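Probable ribosomal RNA small subunit methyltransferase (Thermus thermophilus, PDB 3DMH) methylates the N2 atom of a guanosine in the 16S RNA of the small ribosomal subunit, taking the methyl group from S-adenosylmethionine. Local coordinates at residues D317-F322 with L344-L349; L238-G243 with N324-R329; D213-L218 with V303-F308. All coordinates share one frame; numbering follows the deposited sequence.

Contact 1: residues D317-F322 with L344-L349; sequences DVAQAF and LKYEPL. With SAM (S-adenosylmethionine), chain D.
In the Rossmann-like fold of the class I methyltransferases, helices flank a central sheet; here two of them, 317-329 and 346-354, meet through Ala319 and Gln320 on one and Tyr346 and Leu349 on the other. They come together near the start of each helix, with the CA atoms of Gln320 and Leu349 7.7 Å apart. No hydrogen bond crosses, so the join rests on van der Waals contact alone. The tight point is Tyr346: its CG stands anti to its own carbonyl carbon (chi1 -78°), and the ring reaches over to the first helix, ending with OH 3.3 Å from Ala319 CB. That methyl lies near the plane of the tyrosine ring, off its edge, and Pro306 also packs on the hydroxyl end. Beside this pair, Gln320 runs out extended and crosses the Leu349 side chain at about a right angle, its CG touching Leu349 CD1 at 4.1 Å; the aliphatic part of the glutamine does the packing. Leu338 and Leu368 of the sheet also touch Tyr346, while Lys366 bonds to Leu344 O and pairs with Glu347. The side of helix 317-329 turned toward the cofactor serves the adenine pocket. Val318 sets both methyls on one side of the base, near its N7 and N6 border, CG1 lying 3.6 Å from N7 of S-adenosylmethionine and CG2 3.8 Å from its N6. Phe322 presents an edge to the same base, with adenine C2 in the plane of the phenyl ring and Phe322 CZ 3.8 Å from adenine N3.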
loop_
_atom_site.group_PDB
_atom_site.type_symbol
_atom_site.label_atom_id
_atom_site.label_comp_id
_atom_site.label_asym_id
_atom_site.label_seq_id
_atom_site.Cartn_x
_atom_site.Cartn_y
_atom_site.Cartn_z
ATOM N N ASP A 317 1.595 9.627 9.532
ATOM C CA ASP A 317 0.309 10.297 9.345
ATOM C C ASP A 317 -0.858 9.299 9.199
ATOM O O ASP A 317 -1.913 9.499 9.787
ATOM C CB ASP A 317 0.333 11.160 8.078
ATOM C CG ASP A 317 1.208 12.380 8.204
ATOM O OD1 ASP A 317 1.518 12.798 9.345
ATOM O OD2 ASP A 317 1.583 12.935 7.137
ATOM N N VAL A 318 -0.671 8.238 8.407
ATOM C CA VAL A 318 -1.732 7.234 8.227
ATOM C C VAL A 318 -2.108 6.598 9.554
ATOM O O VAL A 318 -3.301 6.428 9.861
ATOM C CB VAL A 318 -1.342 6.134 7.206
ATOM C CG1 VAL A 318 -2.350 4.978 7.203
ATOM C CG2 VAL A 318 -1.189 6.740 5.791
ATOM N N ALA A 319 -1.080 6.236 10.332
ATOM C CA ALA A 319 -1.300 5.572 11.616
ATOM C C ALA A 319 -2.027 6.489 12.611
ATOM O O ALA A 319 -2.914 6.053 13.336
ATOM C CB ALA A 319 0.011 5.061 12.184
ATOM N N GLN A 320 -1.682 7.775 12.607
ATOM C CA GLN A 320 -2.403 8.743 13.433
ATOM C C GLN A 320 -3.865 8.836 12.976
ATOM O O GLN A 320 -4.775 8.855 13.800
ATOM C CB GLN A 320 -1.711 10.102 13.336
ATOM C CG GLN A 320 -2.215 11.140 14.304
ATOM C CD GLN A 320 -1.298 12.362 14.335
ATOM O OE1 GLN A 320 -0.099 12.261 14.041
ATOM N NE2 GLN A 320 -1.856 13.516 14.691
ATOM N N ALA A 321 -4.092 8.868 11.655
ATOM C CA ALA A 321 -5.447 8.860 11.125
ATOM C C ALA A 321 -6.243 7.625 11.545
ATOM O O ALA A 321 -7.454 7.710 11.792
ATOM C CB ALA A 321 -5.426 8.992 9.603
ATOM N N PHE A 322 -5.575 6.473 11.624
ATOM C CA PHE A 322 -6.234 5.245 12.050
ATOM C C PHE A 322 -6.840 5.442 13.435
ATOM O O PHE A 322 -7.976 5.042 13.679
ATOM C CB PHE A 322 -5.227 4.091 12.106
ATOM C CG PHE A 322 -4.987 3.395 10.785
ATOM C CD1 PHE A 322 -5.418 3.925 9.563
ATOM C CD2 PHE A 322 -4.292 2.181 10.780
ATOM C CE1 PHE A 322 -5.172 3.220 8.389
ATOM C CE2 PHE A 322 -4.041 1.492 9.623
ATOM C CZ PHE A 322 -4.487 2.010 8.413
ATOM N N LEU A 344 6.687 3.498 20.295
ATOM C CA LEU A 344 5.915 4.476 19.526
ATOM C C LEU A 344 4.870 5.132 20.427
ATOM O O LEU A 344 4.168 4.458 21.190
ATOM C CB LEU A 344 5.293 3.863 18.264
ATOM C CG LEU A 344 6.282 3.449 17.167
ATOM C CD1 LEU A 344 5.552 2.676 16.074
ATOM C CD2 LEU A 344 7.006 4.673 16.590
ATOM N N LYS A 345 4.772 6.450 20.327
ATOM C CA LYS A 345 4.037 7.248 21.296
ATOM C C LYS A 345 2.524 7.301 21.041
ATOM O O LYS A 345 1.942 8.372 20.894
ATOM C CB LYS A 345 4.665 8.644 21.394
ATOM C CG LYS A 345 6.136 8.598 21.763
ATOM C CD LYS A 345 6.771 9.975 21.723
ATOM C CE LYS A 345 8.273 9.878 21.913
ATOM N NZ LYS A 345 8.939 11.208 21.757
ATOM N N TYR A 346 1.885 6.137 21.016
ATOM C CA TYR A 346 0.428 6.068 20.784
ATOM C C TYR A 346 -0.395 6.475 21.998
ATOM O O TYR A 346 -1.526 6.928 21.859
ATOM C CB TYR A 346 0.014 4.667 20.345
ATOM C CG TYR A 346 0.320 4.382 18.901
ATOM C CD1 TYR A 346 -0.502 4.865 17.889
ATOM C CD2 TYR A 346 1.426 3.620 18.546
ATOM C CE1 TYR A 346 -0.209 4.601 16.557
ATOM C CE2 TYR A 346 1.733 3.356 17.215
ATOM C CZ TYR A 346 0.905 3.843 16.231
ATOM O OH TYR A 346 1.215 3.560 14.911
ATOM N N GLU A 347 0.181 6.311 23.182
ATOM C CA GLU A 347 -0.526 6.572 24.432
ATOM C C GLU A 347 -1.190 7.949 24.462
ATOM O O GLU A 347 -2.395 8.025 24.705
ATOM C CB GLU A 347 0.407 6.386 25.631
ATOM C CG GLU A 347 0.788 4.940 25.882
ATOM C CD GLU A 347 1.976 4.466 25.064
ATOM O OE1 GLU A 347 2.527 5.242 24.252
ATOM O OE2 GLU A 347 2.367 3.301 25.257
ATOM N N PRO A 348 -0.416 9.032 24.215
ATOM C CA PRO A 348 -1.076 10.347 24.224
ATOM C C PRO A 348 -2.197 10.498 23.197
ATOM O O PRO A 348 -3.179 11.196 23.475
ATOM C CB PRO A 348 0.066 11.334 23.935
ATOM C CG PRO A 348 1.190 10.516 23.415
ATOM C CD PRO A 348 1.039 9.153 24.003
ATOM N N LEU A 349 -2.059 9.858 22.035
ATOM C CA LEU A 349 -3.094 9.909 20.991
ATOM C C LEU A 349 -4.394 9.247 21.438
ATOM O O LEU A 349 -5.487 9.788 21.212
ATOM C CB LEU A 349 -2.625 9.243 19.684
ATOM C CG LEU A 349 -1.364 9.718 18.963
ATOM C CD1 LEU A 349 -1.194 8.925 17.661
ATOM C CD2 LEU A 349 -1.398 11.211 18.672
HETATM N N SAM D . -3.514 -6.085 9.293
HETATM C CA SAM D . -2.398 -6.757 8.542
HETATM C C SAM D . -1.633 -7.650 9.494
HETATM O O SAM D . -1.872 -7.494 10.699
HETATM O OXT SAM D . -0.797 -8.454 9.048
HETATM C CB SAM D . -1.428 -5.732 7.950
HETATM C CG SAM D . -0.746 -4.802 8.956
HETATM S SD SAM D . 0.471 -3.717 8.142
HETATM C CE SAM D . 1.550 -3.273 9.534
HETATM C "C5'" SAM D . -0.383 -2.136 7.876
HETATM C "C4'" SAM D . -1.324 -2.181 6.683
HETATM O "O4'" SAM D . -1.821 -0.851 6.554
HETATM C "C3'" SAM D . -0.669 -2.575 5.352
HETATM O "O3'" SAM D . -1.339 -3.668 4.738
HETATM C "C2'" SAM D . -0.753 -1.287 4.526
HETATM O "O2'" SAM D . -0.838 -1.468 3.126
HETATM C "C1'" SAM D . -1.993 -0.663 5.163
HETATM N N9 SAM D . -2.104 0.749 4.852
HETATM C C8 SAM D . -1.093 1.683 4.640
HETATM N N7 SAM D . -1.651 2.896 4.407
HETATM C C5 SAM D . -3.021 2.735 4.452
HETATM C C6 SAM D . -4.100 3.602 4.249
HETATM N N6 SAM D . -3.910 4.887 3.921
HETATM N N1 SAM D . -5.370 3.089 4.380
HETATM C C2 SAM D . -5.590 1.764 4.684
HETATM N N3 SAM D . -4.537 0.868 4.833
HETATM C C4 SAM D . -3.290 1.378 4.728
#

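Contact 2: residues L238-G243 with N324-R329. With SAM (S-adenosylmethionine), chain D.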
loop_
_atom_site.group_PDB
_atom_site.type_symbol
_atom_site.label_atom_id
_atom_site.label_comp_id
_atom_site.label_asym_id
_atom_site.label_seq_id
_atom_site.Cartn_x
_atom_site.Cartn_y
_atom_site.Cartn_z
ATOM N N LEU A 238 -14.218 -3.386 12.193
ATOM C CA LEU A 238 -13.442 -2.726 11.152
ATOM C C LEU A 238 -11.979 -3.048 11.397
ATOM O O LEU A 238 -11.503 -2.846 12.518
ATOM C CB LEU A 238 -13.621 -1.212 11.212
ATOM C CG LEU A 238 -12.865 -0.384 10.162
ATOM C CD1 LEU A 238 -13.355 -0.682 8.754
ATOM C CD2 LEU A 238 -13.112 1.089 10.470
ATOM N N ASP A 239 -11.302 -3.546 10.358
ATOM C CA ASP A 239 -9.865 -3.857 10.421
ATOM C C ASP A 239 -9.169 -2.767 9.608
ATOM O O ASP A 239 -9.284 -2.748 8.369
ATOM C CB ASP A 239 -9.605 -5.256 9.838
ATOM C CG ASP A 239 -8.143 -5.683 9.898
ATOM O OD1 ASP A 239 -7.268 -4.880 10.257
ATOM O OD2 ASP A 239 -7.902 -6.849 9.535
ATOM N N LEU A 240 -8.488 -1.843 10.306
ATOM C CA LEU A 240 -7.819 -0.719 9.634
ATOM C C LEU A 240 -6.456 -1.166 9.131
ATOM O O LEU A 240 -5.526 -1.428 9.925
ATOM C CB LEU A 240 -7.649 0.467 10.593
ATOM C CG LEU A 240 -8.904 1.207 11.029
ATOM C CD1 LEU A 240 -8.643 2.110 12.213
ATOM C CD2 LEU A 240 -9.470 2.025 9.870
ATOM N N GLY A 241 -6.310 -1.236 7.808
ATOM C CA GLY A 241 -5.073 -1.686 7.204
ATOM C C GLY A 241 -5.052 -3.191 7.209
ATOM O O GLY A 241 -4.177 -3.802 7.805
ATOM N N ALA A 242 -6.028 -3.799 6.537
ATOM C CA ALA A 242 -6.287 -5.249 6.716
ATOM C C ALA A 242 -5.209 -6.159 6.125
ATOM O O ALA A 242 -5.093 -7.338 6.536
ATOM C CB ALA A 242 -7.695 -5.642 6.160
ATOM N N GLY A 243 -4.416 -5.664 5.175
ATOM C CA GLY A 243 -3.403 -6.518 4.551
ATOM C C GLY A 243 -3.990 -7.765 3.908
ATOM O O GLY A 243 -5.117 -7.709 3.402
ATOM N N ASN A 324 -7.630 8.343 14.947
ATOM C CA ASN A 324 -8.720 9.337 14.903
ATOM C C ASN A 324 -9.968 8.704 14.309
ATOM O O ASN A 324 -11.084 8.909 14.801
ATOM C CB ASN A 324 -8.329 10.572 14.080
ATOM C CG ASN A 324 -7.119 11.300 14.645
ATOM O OD1 ASN A 324 -6.776 11.157 15.819
ATOM N ND2 ASN A 324 -6.461 12.088 13.799
ATOM N N VAL A 325 -9.775 7.916 13.247
ATOM C CA VAL A 325 -10.907 7.254 12.612
ATOM C C VAL A 325 -11.544 6.209 13.546
ATOM O O VAL A 325 -12.759 6.137 13.650
ATOM C CB VAL A 325 -10.504 6.685 11.228
ATOM C CG1 VAL A 325 -11.559 5.716 10.691
ATOM C CG2 VAL A 325 -10.292 7.833 10.253
ATOM N N ALA A 326 -10.723 5.434 14.261
ATOM C CA ALA A 326 -11.241 4.436 15.179
ATOM C C ALA A 326 -12.166 5.070 16.214
ATOM O O ALA A 326 -13.261 4.557 16.492
ATOM C CB ALA A 326 -10.097 3.717 15.866
ATOM N N ALA A 327 -11.727 6.181 16.794
ATOM C CA ALA A 327 -12.545 6.886 17.785
ATOM C C ALA A 327 -13.878 7.340 17.188
ATOM O O ALA A 327 -14.936 7.236 17.831
ATOM C CB ALA A 327 -11.774 8.075 18.332
ATOM N N ALA A 328 -13.817 7.845 15.959
ATOM C CA ALA A 328 -14.981 8.400 15.285
ATOM C C ALA A 328 -15.961 7.342 14.778
ATOM O O ALA A 328 -17.163 7.609 14.669
ATOM C CB ALA A 328 -14.539 9.321 14.135
ATOM N N ARG A 329 -15.459 6.143 14.495
ATOM C CA ARG A 329 -16.260 5.101 13.859
ATOM C C ARG A 329 -16.843 4.118 14.862
ATOM O O ARG A 329 -17.655 3.278 14.480
ATOM C CB ARG A 329 -15.426 4.326 12.834
ATOM C CG ARG A 329 -14.997 5.101 11.573
ATOM C CD ARG A 329 -16.126 5.091 10.580
ATOM N NE ARG A 329 -15.841 5.859 9.368
ATOM C CZ ARG A 329 -16.768 6.199 8.475
ATOM N NH1 ARG A 329 -18.050 5.847 8.645
ATOM N NH2 ARG A 329 -16.425 6.902 7.401
HETATM N N SAM D . -3.514 -6.085 9.293
HETATM C CA SAM D . -2.398 -6.757 8.542
HETATM C C SAM D . -1.633 -7.650 9.494
HETATM O O SAM D . -1.872 -7.494 10.699
HETATM O OXT SAM D . -0.797 -8.454 9.048
HETATM C CB SAM D . -1.428 -5.732 7.950
HETATM C CG SAM D . -0.746 -4.802 8.956
HETATM S SD SAM D . 0.471 -3.717 8.142
HETATM C CE SAM D . 1.550 -3.273 9.534
HETATM C "C5'" SAM D . -0.383 -2.136 7.876
HETATM C "C4'" SAM D . -1.324 -2.181 6.683
HETATM O "O4'" SAM D . -1.821 -0.851 6.554
HETATM C "C3'" SAM D . -0.669 -2.575 5.352
HETATM O "O3'" SAM D . -1.339 -3.668 4.738
HETATM C "C2'" SAM D . -0.753 -1.287 4.526
HETATM O "O2'" SAM D . -0.838 -1.468 3.126
HETATM C "C1'" SAM D . -1.993 -0.663 5.163
HETATM N N9 SAM D . -2.104 0.749 4.852
HETATM C C8 SAM D . -1.093 1.683 4.640
HETATM N N7 SAM D . -1.651 2.896 4.407
HETATM C C5 SAM D . -3.021 2.735 4.452
HETATM C C6 SAM D . -4.100 3.602 4.249
HETATM N N6 SAM D . -3.910 4.887 3.921
HETATM N N1 SAM D . -5.370 3.089 4.380
HETATM C C2 SAM D . -5.590 1.764 4.684
HETATM N N3 SAM D . -4.537 0.868 4.833
HETATM C C4 SAM D . -3.290 1.378 4.728
#
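Leu240, the last residue of strand 236-240, faces helix 317-329 at Ala326, their CA atoms 8.3 Å apart, and no backbone bond joins strand and helix. The leucine forks over the helix surface: CD1 rests 4.2 Å from Ala326 CB, and CD2 lies 4.3 Å from Val325 CG1. Two neighbouring helix positions thus share one side chain, and all three residues are buried and wholly apolar. Leu238, two residues back, also points toward the helix but stands a little farther off.

Directly after Leu240 the strand ends in the glycine-rich turn Gly241 to Gly243; Asp239 to Gly243 read DLGAG, the glycine-rich motif of this methyltransferase fold. Gly241 O accepts from the amino N of S-adenosylmethionine at 2.8 Å, with a weak second bond to Ala242 O. Both glycines have positive phi, and any CB would run into O4' of the cofactor at Gly241 and into the cofactor's CB at Gly243. Asp239 points the other way from Leu240; with CG anti to the backbone N (chi1 -178°), OD1 comes to 4.1 Å from the cofactor N, where its charge would probably help to settle the ammonium group, while OD2 is bonded to Thr248.

Strand 236-240 lies between 257-262 and 299-304 in the sheet, and helix 317-329 lies over it, running roughly antiparallel, with Ile302 beside Leu240, Arg329 salt-bridged to Asp290, and helices 5-9 and 346-354 against its other sides.

Contact 3: residues D213-L218 with V303-F308. With GMP (guanosine), chain E; SAM (S-adenosylmethionine), chain D.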
loop_
_atom_site.group_PDB
_atom_site.type_symbol
_atom_site.label_atom_id
_atom_site.label_comp_id
_atom_site.label_asym_id
_atom_site.label_seq_id
_atom_site.Cartn_x
_atom_site.Cartn_y
_atom_site.Cartn_z
ATOM N N ASP A 213 2.619 -11.834 11.126
ATOM C CA ASP A 213 3.329 -10.898 12.003
ATOM C C ASP A 213 3.073 -11.270 13.473
ATOM O O ASP A 213 1.924 -11.365 13.896
ATOM C CB ASP A 213 2.846 -9.459 11.712
ATOM C CG ASP A 213 3.561 -8.389 12.555
ATOM O OD1 ASP A 213 4.355 -8.710 13.457
ATOM O OD2 ASP A 213 3.309 -7.190 12.298
ATOM N N PRO A 214 4.148 -11.516 14.251
ATOM C CA PRO A 214 3.964 -11.765 15.687
ATOM C C PRO A 214 3.126 -10.676 16.385
ATOM O O PRO A 214 2.409 -10.977 17.339
ATOM C CB PRO A 214 5.399 -11.791 16.222
ATOM C CG PRO A 214 6.225 -12.256 15.018
ATOM C CD PRO A 214 5.564 -11.582 13.847
ATOM N N ALA A 215 3.187 -9.431 15.904
ATOM C CA ALA A 215 2.391 -8.358 16.499
ATOM C C ALA A 215 0.893 -8.610 16.317
ATOM O O ALA A 215 0.086 -8.350 17.225
ATOM C CB ALA A 215 2.781 -6.996 15.900
ATOM N N SER A 216 0.526 -9.085 15.126
ATOM C CA SER A 216 -0.868 -9.415 14.819
ATOM C C SER A 216 -1.366 -10.563 15.712
ATOM O O SER A 216 -2.481 -10.504 16.248
ATOM C CB SER A 216 -1.002 -9.781 13.341
ATOM O OG SER A 216 -0.526 -8.736 12.507
ATOM N N LEU A 217 -0.535 -11.594 15.880
ATOM C CA LEU A 217 -0.852 -12.694 16.809
ATOM C C LEU A 217 -1.075 -12.158 18.220
ATOM O O LEU A 217 -2.014 -12.560 18.894
ATOM C CB LEU A 217 0.254 -13.757 16.827
ATOM C CG LEU A 217 0.427 -14.555 15.538
ATOM C CD1 LEU A 217 1.623 -15.487 15.652
ATOM C CD2 LEU A 217 -0.846 -15.352 15.228
ATOM N N LEU A 218 -0.214 -11.246 18.661
ATOM C CA LEU A 218 -0.327 -10.668 20.007
ATOM C C LEU A 218 -1.625 -9.882 20.212
ATOM O O LEU A 218 -2.256 -9.972 21.272
ATOM C CB LEU A 218 0.871 -9.767 20.296
ATOM C CG LEU A 218 1.083 -9.398 21.765
ATOM C CD1 LEU A 218 1.447 -10.642 22.614
ATOM C CD2 LEU A 218 2.145 -8.302 21.887
ATOM N N VAL A 303 -9.911 -2.926 15.053
ATOM C CA VAL A 303 -8.580 -3.476 15.330
ATOM C C VAL A 303 -7.605 -2.902 14.330
ATOM O O VAL A 303 -7.978 -2.614 13.184
ATOM C CB VAL A 303 -8.538 -5.036 15.248
ATOM C CG1 VAL A 303 -9.463 -5.651 16.283
ATOM C CG2 VAL A 303 -8.898 -5.524 13.829
ATOM N N THR A 304 -6.349 -2.754 14.746
ATOM C CA THR A 304 -5.341 -2.325 13.790
ATOM C C THR A 304 -3.936 -2.685 14.229
ATOM O O THR A 304 -3.605 -2.591 15.406
ATOM C CB THR A 304 -5.434 -0.799 13.488
ATOM O OG1 THR A 304 -4.541 -0.473 12.413
ATOM C CG2 THR A 304 -5.093 0.060 14.737
ATOM N N ASN A 305 -3.157 -3.131 13.243
ATOM C CA ASN A 305 -1.699 -3.207 13.321
ATOM C C ASN A 305 -1.229 -2.149 12.302
ATOM O O ASN A 305 -1.110 -2.460 11.109
ATOM C CB ASN A 305 -1.272 -4.617 12.911
ATOM C CG ASN A 305 0.232 -4.812 12.927
ATOM O OD1 ASN A 305 0.982 -3.895 13.241
ATOM N ND2 ASN A 305 0.680 -6.028 12.576
ATOM N N PRO A 306 -1.046 -0.890 12.742
ATOM C CA PRO A 306 -0.834 0.169 11.752
ATOM C C PRO A 306 0.506 0.108 11.028
ATOM O O PRO A 306 1.477 -0.507 11.524
ATOM C CB PRO A 306 -0.891 1.471 12.567
ATOM C CG PRO A 306 -1.311 1.112 13.924
ATOM C CD PRO A 306 -1.089 -0.365 14.125
ATOM N N PRO A 307 0.599 0.809 9.892
ATOM C CA PRO A 307 1.899 0.944 9.225
ATOM C C PRO A 307 2.882 1.722 10.092
ATOM O O PRO A 307 2.469 2.492 10.959
ATOM C CB PRO A 307 1.575 1.736 7.955
ATOM C CG PRO A 307 0.303 2.459 8.279
ATOM C CD PRO A 307 -0.460 1.605 9.243
ATOM N N PHE A 308 4.171 1.520 9.850
ATOM C CA PHE A 308 5.186 2.169 10.665
ATOM C C PHE A 308 6.411 2.439 9.812
ATOM O O PHE A 308 6.628 1.777 8.797
ATOM C CB PHE A 308 5.530 1.312 11.889
ATOM C CG PHE A 308 5.958 -0.083 11.551
ATOM C CD1 PHE A 308 7.309 -0.397 11.429
ATOM C CD2 PHE A 308 5.011 -1.088 11.355
ATOM C CE1 PHE A 308 7.710 -1.693 11.111
ATOM C CE2 PHE A 308 5.401 -2.381 11.036
ATOM C CZ PHE A 308 6.746 -2.683 10.908
HETATM C "C4'" GMP E . 10.458 -6.584 14.411
HETATM O "O4'" GMP E . 9.292 -5.770 14.591
HETATM C "C3'" GMP E . 11.051 -6.188 13.069
HETATM O "O3'" GMP E . 10.591 -7.138 12.099
HETATM C "C2'" GMP E . 10.436 -4.830 12.783
HETATM O "O2'" GMP E . 10.314 -4.593 11.380
HETATM C "C1'" GMP E . 9.069 -4.958 13.435
HETATM N N9 GMP E . 8.456 -3.696 13.899
HETATM C C8 GMP E . 9.063 -2.586 14.353
HETATM N N7 GMP E . 8.158 -1.639 14.711
HETATM C C5 GMP E . 6.927 -2.159 14.506
HETATM C C6 GMP E . 5.519 -1.710 14.667
HETATM O O6 GMP E . 5.254 -0.575 15.115
HETATM N N1 GMP E . 4.546 -2.569 14.314
HETATM C C2 GMP E . 4.795 -3.810 13.826
HETATM N N2 GMP E . 3.782 -4.640 13.482
HETATM N N3 GMP E . 6.060 -4.286 13.654
HETATM C C4 GMP E . 7.131 -3.518 13.974
HETATM N N SAM D . -3.514 -6.085 9.293
HETATM C CA SAM D . -2.398 -6.757 8.542
HETATM C C SAM D . -1.633 -7.650 9.494
HETATM O O SAM D . -1.872 -7.494 10.699
HETATM O OXT SAM D . -0.797 -8.454 9.048
HETATM C CB SAM D . -1.428 -5.732 7.950
HETATM C CG SAM D . -0.746 -4.802 8.956
HETATM S SD SAM D . 0.471 -3.717 8.142
HETATM C CE SAM D . 1.550 -3.273 9.534
HETATM C "C5'" SAM D . -0.383 -2.136 7.876
HETATM C "C4'" SAM D . -1.324 -2.181 6.683
HETATM O "O4'" SAM D . -1.821 -0.851 6.554
HETATM C "C3'" SAM D . -0.669 -2.575 5.352
HETATM O "O3'" SAM D . -1.339 -3.668 4.738
HETATM C "C2'" SAM D . -0.753 -1.287 4.526
HETATM O "O2'" SAM D . -0.838 -1.468 3.126
HETATM C "C1'" SAM D . -1.993 -0.663 5.163
HETATM N N9 SAM D . -2.104 0.749 4.852
HETATM C C8 SAM D . -1.093 1.683 4.640
HETATM N N7 SAM D . -1.651 2.896 4.407
HETATM C C5 SAM D . -3.021 2.735 4.452
HETATM C C6 SAM D . -4.100 3.602 4.249
HETATM N N6 SAM D . -3.910 4.887 3.921
HETATM N N1 SAM D . -5.370 3.089 4.380
HETATM C C2 SAM D . -5.590 1.764 4.684
HETATM N N3 SAM D . -4.537 0.868 4.833
HETATM C C4 SAM D . -3.290 1.378 4.728
#
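Asn305 ND2 is gripped by Asp213, the N-cap of helix 214-227, and by Ser216 in its first turn: it donates to Asp213 OD2 at 2.9 Å and to Ser216 OG at 3.0 Å. Asn305 opens the NPPF sequence, motif IV of amino-methylating enzymes, and with CG anti to the backbone N (chi1 179°) its amide reaches between helix and substrate. Asp213 OD2 lies almost in that amide plane, yet is itself approached from 48° above the carboxylate plane. The amide's other end, OD1, accepts from guanosine N2 at 2.9 Å, and Asp213 OD2 takes a second bond from the same amine. Asp213 OD1 meanwhile caps the helix, accepting from Ala215 N. Ser216 OG donates a hydrogen bond to carboxylate O of S-adenosylmethionine at 2.6 Å, tying cofactor to substrate site. A leucine in place of Asn305 would probably leave guanosine N2 without one of its acceptors and Asp213 and Ser216 without the donor that ties them to the motif. Asn305 O lies 3.2 Å from the donor methyl, CE of S-adenosylmethionine. Phe308 lays a face on the base, guanine C5 standing 3.4 Å above the ring centre.

In the fold
All three contacts belong to the C-terminal methyltransferase fold and border the same cofactor. Contacts 2 and 3 are buried and sit on neighbouring strands, 236-240 and 299-304, joined by Leu238 O to Val303 N and Leu240 O to Thr304 OG1; contact 1 is only partly buried. Contacts 1 and 2 use successive parts of helix 317-329, and Phe322 of the first lies on Leu240 O and Gly241 of the second. Neither has a hydrogen bond across its segments, contact 2 being wholly apolar and contact 1 adding a tyrosine hydroxyl, whereas contact 3, at the strand end where substrate and cofactor meet, is polar. Ala319 and Tyr346 of contact 1 touch Pro306 of contact 3.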